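Local coordinates for NmrA family protein (Shigella flexneri 2a, PDB 3QVO) that is of uncharacterised function but, as a Rossmann-fold member of the NmrA family, probably binds NAD(P), at residues 91-96 / 121-126. Numbering follows the deposited sequence.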
loop_
_atom_site.group_PDB
_atom_site.type_symbol
_atom_site.label_atom_id
_atom_site.label_comp_id
_atom_site.label_asym_id
_atom_site.label_seq_id
_atom_site.Cartn_x
_atom_site.Cartn_y
_atom_site.Cartn_z
ATOM N N ILE A 91 5.471 10.815 -1.499
ATOM C CA ILE A 91 4.348 9.897 -1.386
ATOM C C ILE A 91 4.899 8.571 -0.952
ATOM O O ILE A 91 5.870 8.093 -1.522
ATOM C CB ILE A 91 3.614 9.693 -2.707
ATOM C CG1 ILE A 91 2.881 10.956 -3.149
ATOM C CG2 ILE A 91 2.566 8.632 -2.585
ATOM C CD1 ILE A 91 2.423 10.913 -4.615
ATOM N N VAL A 92 4.297 8.012 0.097
ATOM C CA VAL A 92 4.681 6.713 0.633
ATOM C C VAL A 92 3.588 5.744 0.306
ATOM O O VAL A 92 2.409 6.027 0.525
ATOM C CB VAL A 92 4.872 6.767 2.168
ATOM C CG1 VAL A 92 5.178 5.370 2.732
ATOM C CG2 VAL A 92 5.985 7.733 2.514
ATOM N N TYR A 93 4.011 4.609 -0.234
ATOM C CA TYR A 93 3.149 3.531 -0.549
ATOM C C TYR A 93 3.671 2.333 0.215
ATOM O O TYR A 93 4.788 1.883 -0.007
ATOM C CB TYR A 93 3.118 3.292 -2.054
ATOM C CG TYR A 93 2.710 1.868 -2.426
ATOM C CD1 TYR A 93 1.776 1.197 -1.689
ATOM C CD2 TYR A 93 3.239 1.226 -3.544
ATOM C CE1 TYR A 93 1.388 -0.074 -1.982
ATOM C CE2 TYR A 93 2.845 -0.095 -3.838
ATOM C CZ TYR A 93 1.917 -0.716 -3.018
ATOM O OH TYR A 93 1.484 -1.984 -3.237
ATOM N N ALA A 94 2.846 1.856 1.149
ATOM C CA ALA A 94 3.160 0.790 2.049
ATOM C C ALA A 94 2.265 -0.393 1.725
ATOM O O ALA A 94 1.036 -0.263 1.650
ATOM C CB ALA A 94 2.918 1.219 3.491
ATOM N N ASN A 95 2.930 -1.535 1.568
ATOM C CA ASN A 95 2.319 -2.819 1.311
ATOM C C ASN A 95 3.056 -3.733 2.297
ATOM O O ASN A 95 4.001 -4.449 1.889
ATOM C CB ASN A 95 2.583 -3.190 -0.187
ATOM C CG ASN A 95 1.879 -4.491 -0.635
ATOM O OD1 ASN A 95 0.955 -5.004 0.095
ATOM N ND2 ASN A 95 2.344 -5.082 -1.815
ATOM N N LEU A 96 2.665 -3.651 3.587
ATOM C CA LEU A 96 3.382 -4.293 4.680
ATOM C C LEU A 96 2.736 -5.563 5.166
ATOM O O LEU A 96 1.508 -5.634 5.345
ATOM C CB LEU A 96 3.449 -3.379 5.889
ATOM C CG LEU A 96 4.111 -2.027 5.656
ATOM C CD1 LEU A 96 3.920 -1.281 6.933
ATOM C CD2 LEU A 96 5.564 -2.187 5.243
ATOM N N ILE A 121 -0.260 5.979 1.256
ATOM C CA ILE A 121 -1.193 4.975 0.717
ATOM C C ILE A 121 -0.816 3.688 1.415
ATOM O O ILE A 121 0.333 3.243 1.313
ATOM C CB ILE A 121 -1.050 4.810 -0.817
ATOM C CG1 ILE A 121 -1.251 6.158 -1.503
ATOM C CG2 ILE A 121 -2.052 3.789 -1.330
ATOM C CD1 ILE A 121 -0.898 6.189 -2.998
ATOM N N PHE A 122 -1.742 3.127 2.189
ATOM C CA PHE A 122 -1.421 2.027 3.066
ATOM C C PHE A 122 -2.408 0.869 2.840
ATOM O O PHE A 122 -3.639 1.012 3.030
ATOM C CB PHE A 122 -1.455 2.507 4.513
ATOM C CG PHE A 122 -0.711 1.604 5.516
ATOM C CD1 PHE A 122 -1.283 0.463 6.007
ATOM C CD2 PHE A 122 0.542 1.950 6.000
ATOM C CE1 PHE A 122 -0.606 -0.329 6.953
ATOM C CE2 PHE A 122 1.225 1.169 6.922
ATOM C CZ PHE A 122 0.659 0.037 7.396
ATOM N N VAL A 123 -1.847 -0.262 2.432
ATOM C CA VAL A 123 -2.633 -1.460 2.111
ATOM C C VAL A 123 -2.724 -2.327 3.303
ATOM O O VAL A 123 -1.696 -2.690 3.883
ATOM C CB VAL A 123 -2.036 -2.268 0.955
ATOM C CG1 VAL A 123 -2.921 -3.541 0.676
ATOM C CG2 VAL A 123 -1.983 -1.405 -0.278
ATOM N N LEU A 124 -3.961 -2.641 3.702
ATOM C CA LEU A 124 -4.182 -3.636 4.741
ATOM C C LEU A 124 -4.900 -4.842 4.169
ATOM O O LEU A 124 -6.127 -4.833 3.942
ATOM C CB LEU A 124 -4.937 -3.048 5.945
ATOM C CG LEU A 124 -4.113 -2.095 6.835
ATOM C CD1 LEU A 124 -5.037 -1.221 7.684
ATOM C CD2 LEU A 124 -3.124 -2.868 7.727
ATOM N N SER A 125 -4.118 -5.906 4.019
ATOM C CA SER A 125 -4.548 -7.140 3.401
ATOM C C SER A 125 -4.016 -8.258 4.253
ATOM O O SER A 125 -2.840 -8.244 4.584
ATOM C CB SER A 125 -3.932 -7.231 1.987
ATOM O OG SER A 125 -4.283 -8.429 1.336
ATOM N N LEU A 126 -4.826 -9.248 4.594
ATOM C CA LEU A 126 -4.364 -10.224 5.594
ATOM C C LEU A 126 -3.334 -11.190 5.056
ATOM O O LEU A 126 -2.471 -11.647 5.801
ATOM C CB LEU A 126 -5.494 -11.074 6.157
ATOM C CG LEU A 126 -6.544 -10.490 7.093
ATOM C CD1 LEU A 126 -7.414 -11.695 7.534
ATOM C CD2 LEU A 126 -5.933 -9.717 8.274
HETATM O O HOH W 1 -1.383 -5.517 5.067
#
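F122 leans across its face of the sheet to the neighbouring strand and meets two residues of it at once: its CD2 lies 3.5 Å from CB of A94, and its CZ 3.5 Å from CD1 of L96. Both methyl groups approach the ring obliquely, and the leucine side chain crosses the phenylalanine at about a right angle. With CG of F122 swung opposite the backbone N (chi1 -161°), the ring reaches across to A94 and L96, although the side chain starts out along the normal of the sheet, on the face packed by helices 101-114 and 149-159. The other face of the sheet carries Y93, I121 and V123. Here the tyrosine turns an edge to its neighbours: the carbonyl oxygen of I121 lies in the ring plane, and CE1 of Y93 meets CG2 of V123 at 4.0 Å. I204 of helix 197-209 touches both Y93 and V123, while helix 34-43 packs on the tyrosine too. Between these two layers the parallel strands are joined by three hydrogen bonds, from I121 N to V92 O (2.8 Å), from A94 N to I121 O (2.9 Å) and from V123 N to A94 O (3.0 Å), all nearly straight. Where they diverge, a water bridges L96 O, V123 O and S125 N. Helix 101-114 makes the beta-alpha-beta crossover between them, as in a Rossmann fold. The chemistry thus implies a central sheet joined across its buried middle by direct backbone bonds, with apolar contacts on both faces and water taking over where the chains part.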